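Local coordinates for glycoside Hydrolase (Bacteroides uniformis, PDB 5TA0), which probably hydrolyses agarose-type galactan chains as a family GH86 glycoside hydrolase of a human gut symbiont, and binds an agarose-derived oligosaccharide, at residues A[101-105]-A[156-160]; A[277-283]-A[319-325]; A[576-581]-A[619-625]. One frame throughout, in Å; residues are numbered along the deposited sequence.

Contact 1 of 3, residues A[101-105]-A[156-160]. With EDO (1,2-ethanediol), chain N.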
loop_
_atom_site.group_PDB
_atom_site.type_symbol
_atom_site.label_atom_id
_atom_site.label_comp_id
_atom_site.label_asym_id
_atom_site.label_seq_id
_atom_site.Cartn_x
_atom_site.Cartn_y
_atom_site.Cartn_z
ATOM N N ARG A 101 8.529 -13.724 -37.508
ATOM C CA ARG A 101 9.037 -14.143 -36.187
ATOM C C ARG A 101 7.926 -14.796 -35.394
ATOM O O ARG A 101 7.215 -14.134 -34.644
ATOM C CB ARG A 101 9.583 -12.935 -35.405
ATOM C CG ARG A 101 10.811 -12.282 -36.031
ATOM C CD ARG A 101 11.349 -11.134 -35.196
ATOM N NE ARG A 101 10.301 -10.145 -35.010
ATOM C CZ ARG A 101 10.247 -9.242 -34.034
ATOM N NH1 ARG A 101 9.191 -8.454 -33.959
ATOM N NH2 ARG A 101 11.236 -9.106 -33.157
ATOM N N PRO A 102 7.777 -16.116 -35.522
ATOM C CA PRO A 102 6.771 -16.824 -34.737
ATOM C C PRO A 102 6.921 -16.510 -33.249
ATOM O O PRO A 102 8.025 -16.455 -32.729
ATOM C CB PRO A 102 7.085 -18.288 -35.009
ATOM C CG PRO A 102 7.738 -18.303 -36.356
ATOM C CD PRO A 102 8.476 -17.004 -36.476
ATOM N N GLY A 103 5.795 -16.280 -32.613
ATOM C CA GLY A 103 5.759 -15.930 -31.206
ATOM C C GLY A 103 5.980 -14.488 -30.836
ATOM O O GLY A 103 6.043 -14.164 -29.645
ATOM N N PHE A 104 6.077 -13.603 -31.830
ATOM C CA PHE A 104 6.151 -12.163 -31.585
ATOM C C PHE A 104 4.899 -11.512 -32.143
ATOM O O PHE A 104 4.394 -11.900 -33.210
ATOM C CB PHE A 104 7.363 -11.548 -32.272
ATOM C CG PHE A 104 8.675 -11.857 -31.594
ATOM C CD1 PHE A 104 9.349 -10.868 -30.894
ATOM C CD2 PHE A 104 9.241 -13.122 -31.639
ATOM C CE1 PHE A 104 10.561 -11.125 -30.253
ATOM C CE2 PHE A 104 10.442 -13.382 -30.983
ATOM C CZ PHE A 104 11.097 -12.373 -30.301
ATOM N N ALA A 105 4.428 -10.492 -31.451
ATOM C CA ALA A 105 3.371 -9.600 -31.990
ATOM C C ALA A 105 3.882 -8.893 -33.245
ATOM O O ALA A 105 5.025 -8.412 -33.292
ATOM C CB ALA A 105 2.946 -8.571 -30.947
ATOM N N TRP A 156 -2.093 -17.837 -31.537
ATOM C CA TRP A 156 -0.639 -17.957 -31.390
ATOM C C TRP A 156 -0.264 -17.614 -29.953
ATOM O O TRP A 156 -0.967 -16.889 -29.266
ATOM C CB TRP A 156 0.113 -17.075 -32.424
ATOM C CG TRP A 156 -0.123 -15.622 -32.284
ATOM C CD1 TRP A 156 -1.150 -14.893 -32.828
ATOM C CD2 TRP A 156 0.673 -14.706 -31.554
ATOM N NE1 TRP A 156 -1.040 -13.574 -32.459
ATOM C CE2 TRP A 156 0.080 -13.426 -31.675
ATOM C CE3 TRP A 156 1.866 -14.834 -30.815
ATOM C CZ2 TRP A 156 0.630 -12.295 -31.070
ATOM C CZ3 TRP A 156 2.401 -13.708 -30.223
ATOM C CH2 TRP A 156 1.779 -12.466 -30.331
ATOM N N ALA A 157 0.887 -18.112 -29.547
ATOM C CA ALA A 157 1.409 -17.926 -28.184
ATOM C C ALA A 157 2.707 -17.124 -28.208
ATOM O O ALA A 157 3.539 -17.322 -29.101
ATOM C CB ALA A 157 1.673 -19.270 -27.540
ATOM N N LEU A 158 2.897 -16.235 -27.226
ATOM C CA LEU A 158 4.142 -15.504 -27.130
ATOM C C LEU A 158 5.327 -16.476 -27.016
ATOM O O LEU A 158 5.242 -17.519 -26.365
ATOM C CB LEU A 158 4.114 -14.522 -25.961
ATOM C CG LEU A 158 3.331 -13.229 -26.222
ATOM C CD1 LEU A 158 2.920 -12.538 -24.950
ATOM C CD2 LEU A 158 4.104 -12.271 -27.124
ATOM N N SER A 159 6.444 -16.121 -27.637
ATOM C CA SER A 159 7.614 -16.964 -27.684
ATOM C C SER A 159 8.051 -17.458 -26.321
ATOM O O SER A 159 8.154 -16.656 -25.395
ATOM C CB SER A 159 8.777 -16.212 -28.319
ATOM O OG SER A 159 9.866 -17.107 -28.443
ATOM N N GLN A 160 8.319 -18.757 -26.207
ATOM C CA GLN A 160 8.786 -19.368 -24.947
ATOM C C GLN A 160 10.293 -19.604 -24.923
ATOM O O GLN A 160 10.815 -20.158 -23.961
ATOM C CB GLN A 160 8.073 -20.686 -24.700
ATOM C CG GLN A 160 6.569 -20.542 -24.645
ATOM C CD GLN A 160 5.882 -21.861 -24.428
ATOM O OE1 GLN A 160 5.295 -22.414 -25.356
ATOM N NE2 GLN A 160 5.964 -22.377 -23.213
HETATM C C1 EDO N . 6.277 -19.627 -31.074
HETATM O O1 EDO N . 6.046 -20.246 -32.312
HETATM C C2 EDO N . 5.269 -20.190 -30.102
HETATM O O2 EDO N . 5.454 -19.542 -28.859
#
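The backbone of G103 and that of S159 meet closest, their CA atoms 4.1 Å apart, in two loops that cross nearly at a right angle. S159 N donates to G103 O at 2.8 Å, entering in the carbonyl plane on a lone pair with a moderately bent N-H...O angle of 148°. L158 CA brushes G103 O at 3.4 Å, and G103 CA makes a CA-H...O contact with A157 O, also at 3.4 Å. L158 CD2 and S159 CB lie close to G103 O as well. A side chain on G103 would run into S159 CA, and phi of 83° would press it against the preceding carbonyl.

Beside this backbone core, W156 projects the six-membered end of its indole across the chain leaving G103. W156 CG sits between the backbone N and the carbonyl carbon (chi1 63°), which sends W156 CH2 to 3.5 Å from A105 N and W156 CZ3 to 3.7 Å from G103 C, with F104 O over one face. W156 NE1 is held by V95 O. On the far flank, F104 CE2 leans on S159 CB, and R101 lays its guanidinium against F104 CD1 while pairing with D98 and E174. S159 OG turns to E166, and G103 N to E97. An ethanediol, probably from the crystallisation liquor, donates O2 to A157 O at 2.9 Å. R101 to F104 form a type II beta turn, closed by F104 N to R101 O, with glycine at its customary third position; here it docks on the loop between strand 134-140 and helix 170-183.

Contact 2 of 3, residues A[277-283]-A[319-325]. With GAL (beta-D-galactopyranose), chain C.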
loop_
_atom_site.group_PDB
_atom_site.type_symbol
_atom_site.label_atom_id
_atom_site.label_comp_id
_atom_site.label_asym_id
_atom_site.label_seq_id
_atom_site.Cartn_x
_atom_site.Cartn_y
_atom_site.Cartn_z
ATOM N N PHE A 277 11.410 0.061 -9.005
ATOM C CA PHE A 277 10.585 0.028 -7.804
ATOM C C PHE A 277 10.156 -1.411 -7.562
ATOM O O PHE A 277 10.191 -2.249 -8.486
ATOM C CB PHE A 277 9.366 0.982 -7.927
ATOM C CG PHE A 277 8.391 0.629 -9.009
ATOM C CD1 PHE A 277 8.603 1.055 -10.327
ATOM C CD2 PHE A 277 7.258 -0.122 -8.735
ATOM C CE1 PHE A 277 7.708 0.731 -11.337
ATOM C CE2 PHE A 277 6.373 -0.439 -9.741
ATOM C CZ PHE A 277 6.597 -0.027 -11.037
ATOM N N PHE A 278 9.821 -1.691 -6.303
ATOM C CA PHE A 278 9.223 -2.963 -5.894
ATOM C C PHE A 278 7.736 -2.751 -5.742
ATOM O O PHE A 278 7.305 -1.638 -5.410
ATOM C CB PHE A 278 9.856 -3.458 -4.605
ATOM C CG PHE A 278 11.271 -3.963 -4.765
ATOM C CD1 PHE A 278 11.786 -4.379 -6.003
ATOM C CD2 PHE A 278 12.130 -4.014 -3.671
ATOM C CE1 PHE A 278 13.088 -4.876 -6.105
ATOM C CE2 PHE A 278 13.402 -4.499 -3.778
ATOM C CZ PHE A 278 13.902 -4.926 -4.992
ATOM N N THR A 279 6.953 -3.795 -5.978
ATOM C CA THR A 279 5.511 -3.685 -5.891
ATOM C C THR A 279 4.896 -4.961 -5.318
ATOM O O THR A 279 5.307 -6.093 -5.700
ATOM C CB THR A 279 4.890 -3.268 -7.243
ATOM O OG1 THR A 279 3.462 -3.253 -7.097
ATOM C CG2 THR A 279 5.283 -4.183 -8.362
ATOM N N ILE A 280 3.958 -4.770 -4.384
ATOM C CA ILE A 280 3.243 -5.840 -3.709
ATOM C C ILE A 280 1.784 -5.465 -3.567
ATOM O O ILE A 280 1.408 -4.299 -3.705
ATOM C CB ILE A 280 3.833 -6.169 -2.334
ATOM C CG1 ILE A 280 3.756 -4.969 -1.372
ATOM C CG2 ILE A 280 5.267 -6.666 -2.464
ATOM C CD1 ILE A 280 4.296 -5.242 0.023
ATOM N N HIS A 281 0.954 -6.461 -3.279
ATOM C CA HIS A 281 -0.421 -6.281 -2.844
ATOM C C HIS A 281 -0.569 -6.691 -1.404
ATOM O O HIS A 281 0.069 -7.619 -0.964
ATOM C CB HIS A 281 -1.347 -7.093 -3.748
ATOM C CG HIS A 281 -1.343 -6.601 -5.159
ATOM N ND1 HIS A 281 -1.929 -7.289 -6.197
ATOM C CD2 HIS A 281 -0.821 -5.474 -5.702
ATOM C CE1 HIS A 281 -1.779 -6.606 -7.322
ATOM N NE2 HIS A 281 -1.130 -5.493 -7.040
ATOM N N LEU A 282 -1.405 -5.976 -0.654
ATOM C CA LEU A 282 -1.581 -6.242 0.795
ATOM C C LEU A 282 -3.058 -6.298 1.142
ATOM O O LEU A 282 -3.742 -5.262 1.167
ATOM C CB LEU A 282 -0.870 -5.168 1.625
ATOM C CG LEU A 282 0.649 -5.218 1.574
ATOM C CD1 LEU A 282 1.217 -3.955 2.184
ATOM C CD2 LEU A 282 1.196 -6.462 2.264
ATOM N N TYR A 283 -3.534 -7.496 1.459
ATOM C CA TYR A 283 -4.924 -7.680 1.821
ATOM C C TYR A 283 -5.081 -8.318 3.191
ATOM O O TYR A 283 -4.493 -9.365 3.497
ATOM C CB TYR A 283 -5.605 -8.538 0.791
ATOM C CG TYR A 283 -5.926 -7.838 -0.497
ATOM C CD1 TYR A 283 -6.942 -6.918 -0.569
ATOM C CD2 TYR A 283 -5.256 -8.147 -1.650
ATOM C CE1 TYR A 283 -7.274 -6.313 -1.761
ATOM C CE2 TYR A 283 -5.585 -7.558 -2.850
ATOM C CZ TYR A 283 -6.595 -6.632 -2.903
ATOM O OH TYR A 283 -6.942 -6.068 -4.122
ATOM N N LYS A 319 14.657 0.203 -2.051
ATOM C CA LYS A 319 13.999 0.470 -3.320
ATOM C C LYS A 319 12.623 1.097 -3.064
ATOM O O LYS A 319 11.918 0.659 -2.159
ATOM C CB LYS A 319 13.828 -0.880 -4.014
ATOM C CG LYS A 319 13.418 -0.807 -5.460
ATOM C CD LYS A 319 14.572 -0.428 -6.371
ATOM C CE LYS A 319 15.662 -1.488 -6.441
ATOM N NZ LYS A 319 16.690 -1.144 -7.468
ATOM N N PRO A 320 12.199 2.102 -3.860
ATOM C CA PRO A 320 10.840 2.625 -3.666
ATOM C C PRO A 320 9.810 1.493 -3.741
ATOM O O PRO A 320 9.936 0.615 -4.596
ATOM C CB PRO A 320 10.650 3.612 -4.817
ATOM C CG PRO A 320 12.037 4.006 -5.229
ATOM C CD PRO A 320 12.899 2.789 -4.968
ATOM N N LEU A 321 8.826 1.538 -2.855
ATOM C CA LEU A 321 7.814 0.485 -2.755
ATOM C C LEU A 321 6.456 1.007 -3.224
ATOM O O LEU A 321 5.993 2.077 -2.760
ATOM C CB LEU A 321 7.698 -0.023 -1.322
ATOM C CG LEU A 321 6.703 -1.166 -1.062
ATOM C CD1 LEU A 321 7.137 -2.445 -1.763
ATOM C CD2 LEU A 321 6.537 -1.415 0.432
ATOM N N MET A 322 5.824 0.257 -4.110
ATOM C CA MET A 322 4.472 0.488 -4.551
ATOM C C MET A 322 3.562 -0.573 -3.952
ATOM O O MET A 322 3.923 -1.749 -3.900
ATOM C CB MET A 322 4.423 0.380 -6.070
ATOM C CG MET A 322 3.025 0.331 -6.659
ATOM S SD MET A 322 3.001 0.247 -8.464
ATOM C CE MET A 322 3.607 1.887 -8.855
ATOM N N ILE A 323 2.383 -0.157 -3.520
ATOM C CA ILE A 323 1.321 -1.088 -3.108
ATOM C C ILE A 323 0.162 -0.853 -4.062
ATOM O O ILE A 323 -0.682 0.013 -3.849
ATOM C CB ILE A 323 0.951 -0.963 -1.613
ATOM C CG1 ILE A 323 2.207 -1.025 -0.716
ATOM C CG2 ILE A 323 0.040 -2.103 -1.207
ATOM C CD1 ILE A 323 2.745 0.321 -0.347
ATOM N N SER A 324 0.121 -1.608 -5.176
ATOM C CA SER A 324 -0.792 -1.243 -6.241
ATOM C C SER A 324 -2.231 -1.741 -6.056
ATOM O O SER A 324 -3.107 -1.338 -6.807
ATOM C CB SER A 324 -0.273 -1.675 -7.596
ATOM O OG SER A 324 0.049 -3.040 -7.644
ATOM N N GLN A 325 -2.429 -2.613 -5.074
ATOM C CA GLN A 325 -3.766 -3.024 -4.585
ATOM C C GLN A 325 -3.672 -3.290 -3.096
ATOM O O GLN A 325 -2.801 -4.057 -2.683
ATOM C CB GLN A 325 -4.262 -4.315 -5.232
ATOM C CG GLN A 325 -4.556 -4.243 -6.730
ATOM C CD GLN A 325 -4.962 -5.583 -7.322
ATOM O OE1 GLN A 325 -5.485 -6.493 -6.612
ATOM N NE2 GLN A 325 -4.759 -5.725 -8.609
HETATM C C1 GAL C . -7.730 -10.552 -7.256
HETATM C C2 GAL C . -7.018 -9.846 -8.399
HETATM C C3 GAL C . -7.796 -8.690 -9.002
HETATM C C4 GAL C . -9.303 -8.922 -9.013
HETATM C C5 GAL C . -9.817 -9.484 -7.716
HETATM C C6 GAL C . -11.329 -9.775 -7.680
HETATM O O2 GAL C . -5.783 -9.320 -7.935
HETATM O O3 GAL C . -7.298 -8.628 -10.348
HETATM O O4 GAL C . -9.598 -9.838 -10.084
HETATM O O5 GAL C . -9.125 -10.717 -7.526
HETATM O O6 GAL C . -12.139 -8.596 -7.838
#
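Q325, with the most surface buried here, lays its CB over the centre of the H281 imidazole, 3.6 Å from the ring centroid. Its chain then runs on across the same face, and the amide plane ends stacked on the ring, 22° from parallel. The amide lies beside Y283 OH and the glycan's galactose. Q325 is probably the glutamate-to-glutamine exchange introduced in this protein. H281 is fixed in rotation from two sides: H281 NE2 donates to S324 OG at 2.8 Å, in the ring plane though with a bent N-H...O angle, and ND1 bonds to E203. S324 OG and T279 OG1 both reach E199.

Strands 277-285 and 321-326 are parallel neighbours in the eight-stranded sheet of the alpha/beta barrel, and this polar cluster stands at their C-terminal ends, where such barrels carry active sites. F278 N to P320 O, M322 N to F278 O and I280 N to M322 O zip the backbones; the next rung, S324 N to I280 O, is weak.

At the opposite end, F278 receives K319 CG over the middle of its ring, 3.8 Å from the centroid, and packs on helix 298-315. Bends about the CB-CG and CG-CD bonds of K319 (chi2 77°, chi3 67°) carry NZ back to M275 O and G272 O. F277 CE2 meets M322 SD at 3.7 Å in an oblique Met-aromatic contact, while F197 pairs edge-to-face with F277.

Contact 3 of 3, residues A[576-581]-A[619-625]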
loop_
_atom_site.group_PDB
_atom_site.type_symbol
_atom_site.label_atom_id
_atom_site.label_comp_id
_atom_site.label_asym_id
_atom_site.label_seq_id
_atom_site.Cartn_x
_atom_site.Cartn_y
_atom_site.Cartn_z
ATOM N N PRO A 576 11.816 -11.490 24.619
ATOM C CA PRO A 576 13.207 -11.796 24.868
ATOM C C PRO A 576 13.820 -10.805 25.853
ATOM O O PRO A 576 13.292 -9.705 26.059
ATOM C CB PRO A 576 13.853 -11.616 23.496
ATOM C CG PRO A 576 12.986 -10.641 22.793
ATOM C CD PRO A 576 11.602 -10.940 23.262
ATOM N N GLU A 577 14.930 -11.216 26.454
ATOM C CA GLU A 577 15.794 -10.282 27.158
ATOM C C GLU A 577 16.499 -9.440 26.112
ATOM O O GLU A 577 17.105 -9.992 25.189
ATOM C CB GLU A 577 16.844 -11.031 27.983
ATOM C CG GLU A 577 16.273 -11.819 29.150
ATOM C CD GLU A 577 17.325 -12.580 29.960
ATOM O OE1 GLU A 577 18.543 -12.492 29.662
ATOM O OE2 GLU A 577 16.922 -13.285 30.913
ATOM N N LEU A 578 16.434 -8.122 26.279
ATOM C CA LEU A 578 17.004 -7.178 25.321
ATOM C C LEU A 578 18.064 -6.341 26.000
ATOM O O LEU A 578 17.774 -5.699 27.026
ATOM C CB LEU A 578 15.898 -6.290 24.751
ATOM C CG LEU A 578 16.315 -5.099 23.876
ATOM C CD1 LEU A 578 17.071 -5.529 22.643
ATOM C CD2 LEU A 578 15.086 -4.284 23.483
ATOM N N LEU A 579 19.280 -6.359 25.442
ATOM C CA LEU A 579 20.345 -5.466 25.856
ATOM C C LEU A 579 20.737 -4.588 24.685
ATOM O O LEU A 579 20.981 -5.089 23.592
ATOM C CB LEU A 579 21.574 -6.268 26.300
ATOM C CG LEU A 579 21.387 -7.254 27.460
ATOM C CD1 LEU A 579 22.651 -8.065 27.677
ATOM C CD2 LEU A 579 20.998 -6.503 28.718
ATOM N N VAL A 580 20.831 -3.282 24.932
ATOM C CA VAL A 580 21.256 -2.325 23.922
ATOM C C VAL A 580 22.518 -1.696 24.475
ATOM O O VAL A 580 22.485 -1.056 25.540
ATOM C CB VAL A 580 20.179 -1.266 23.630
ATOM C CG1 VAL A 580 20.685 -0.277 22.588
ATOM C CG2 VAL A 580 18.894 -1.924 23.151
ATOM N N ASN A 581 23.627 -1.881 23.776
ATOM C CA ASN A 581 24.930 -1.438 24.269
ATOM C C ASN A 581 25.201 -1.888 25.715
ATOM O O ASN A 581 25.703 -1.113 26.539
ATOM C CB ASN A 581 25.054 0.072 24.104
ATOM C CG ASN A 581 24.946 0.475 22.654
ATOM O OD1 ASN A 581 25.419 -0.260 21.788
ATOM N ND2 ASN A 581 24.316 1.606 22.380
ATOM N N ASN A 619 25.877 0.676 17.520
ATOM C CA ASN A 619 25.034 0.085 18.550
ATOM C C ASN A 619 24.979 -1.414 18.439
ATOM O O ASN A 619 24.840 -1.950 17.329
ATOM C CB ASN A 619 23.614 0.630 18.426
ATOM C CG ASN A 619 23.573 2.127 18.560
ATOM O OD1 ASN A 619 23.576 2.641 19.677
ATOM N ND2 ASN A 619 23.570 2.836 17.450
ATOM N N THR A 620 25.021 -2.092 19.581
ATOM C CA THR A 620 24.945 -3.546 19.642
ATOM C C THR A 620 23.626 -3.902 20.342
ATOM O O THR A 620 23.412 -3.482 21.486
ATOM C CB THR A 620 26.173 -4.094 20.409
ATOM O OG1 THR A 620 27.377 -3.665 19.752
ATOM C CG2 THR A 620 26.139 -5.616 20.483
ATOM N N ILE A 621 22.752 -4.660 19.661
ATOM C CA ILE A 621 21.430 -5.018 20.144
ATOM C C ILE A 621 21.419 -6.534 20.318
ATOM O O ILE A 621 21.587 -7.261 19.333
ATOM C CB ILE A 621 20.345 -4.547 19.151
ATOM C CG1 ILE A 621 20.309 -3.005 19.130
ATOM C CG2 ILE A 621 18.992 -5.149 19.523
ATOM C CD1 ILE A 621 19.591 -2.373 17.945
ATOM N N SER A 622 21.254 -6.997 21.562
ATOM C CA SER A 622 21.334 -8.415 21.906
ATOM C C SER A 622 19.966 -8.912 22.348
ATOM O O SER A 622 19.315 -8.279 23.163
ATOM C CB SER A 622 22.374 -8.584 23.025
ATOM O OG SER A 622 22.213 -9.775 23.748
ATOM N N LEU A 623 19.555 -10.059 21.814
ATOM C CA LEU A 623 18.295 -10.704 22.171
ATOM C C LEU A 623 18.544 -12.105 22.692
ATOM O O LEU A 623 19.333 -12.838 22.128
ATOM C CB LEU A 623 17.373 -10.804 20.962
ATOM C CG LEU A 623 16.904 -9.490 20.352
ATOM C CD1 LEU A 623 16.212 -9.777 19.035
ATOM C CD2 LEU A 623 15.962 -8.773 21.287
ATOM N N LYS A 624 17.858 -12.471 23.766
ATOM C CA LYS A 624 17.948 -13.835 24.292
ATOM C C LYS A 624 16.571 -14.324 24.664
ATOM O O LYS A 624 15.920 -13.744 25.519
ATOM C CB LYS A 624 18.877 -13.911 25.507
ATOM C CG LYS A 624 19.107 -15.339 25.983
ATOM C CD LYS A 624 19.908 -15.383 27.276
ATOM C CE LYS A 624 21.335 -14.985 27.058
ATOM N NZ LYS A 624 22.131 -15.323 28.268
ATOM N N PHE A 625 16.150 -15.412 24.023
ATOM C CA PHE A 625 14.840 -15.998 24.260
ATOM C C PHE A 625 14.971 -17.197 25.197
ATOM O O PHE A 625 16.012 -17.856 25.188
ATOM C CB PHE A 625 14.232 -16.460 22.933
ATOM C CG PHE A 625 13.872 -15.327 21.993
ATOM C CD1 PHE A 625 12.572 -14.831 21.944
ATOM C CD2 PHE A 625 14.836 -14.761 21.172
ATOM C CE1 PHE A 625 12.237 -13.793 21.063
ATOM C CE2 PHE A 625 14.507 -13.713 20.305
ATOM C CZ PHE A 625 13.217 -13.235 20.268
HETATM O O HOH W 1 20.100 -10.324 25.358
#
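P576 lies flat over the ring of F625, its CB 3.6 Å from the ring centroid and almost on the normal, a CH-pi contact with CG reaching CZ. P576 CG also touches L623 CD2 at 3.8 Å, and that methyl meets L578 CD1, which rests on I621 CG2. L578, V580, I621 and L623 make one apolar face, turned to strands 558-568 and 631-642. Strands 577-580 and 619-624 are the antiparallel inner pair of a four-stranded sheet, which packs on a second sheet as a beta sandwich of the porphyranase C-terminal region. E577 with K624 and L579 with S622 are the hydrogen-bonded pairs between these strands. On the other face a water donates to E577 O and to S622 OG, itself bonded to E544.

N581, its CG beside the backbone N (chi1 -61°), swings its amide across the far end: N581 N donates to T620 O, N581 OD1 accepts from T620 N at 2.9 Å, and N581 ND2 donates to N619 OD1 at 3.0 Å, nearly straight on an in-plane lone pair, and to I614 O. With an alanine here T620 N would probably lose its acceptor, and N619 OD1 and I614 O the amide N-H, leaving N619 OD1 to K616 N.

How the contacts relate
The three contacts follow one another along the chain without overlap. Contact 2 lies near the middle of the molecule, its centre about 30 Å from that of contact 1 and 32 Å from that of contact 3; contacts 1 and 3 sit toward opposite ends, with centres 56 Å apart. Contacts 1 and 2 belong to the same alpha/beta barrel: the first joins the loops leading into helices 107-123 and 170-183, the second joins adjacent strands in the barrel wall beside the glycan. Contact 3 lies in a beta sandwich built mainly from the C-terminal part of the chain and shares no sheet with contact 2. Of the three, contact 2 holds a residue of the glycan pocket, Q325.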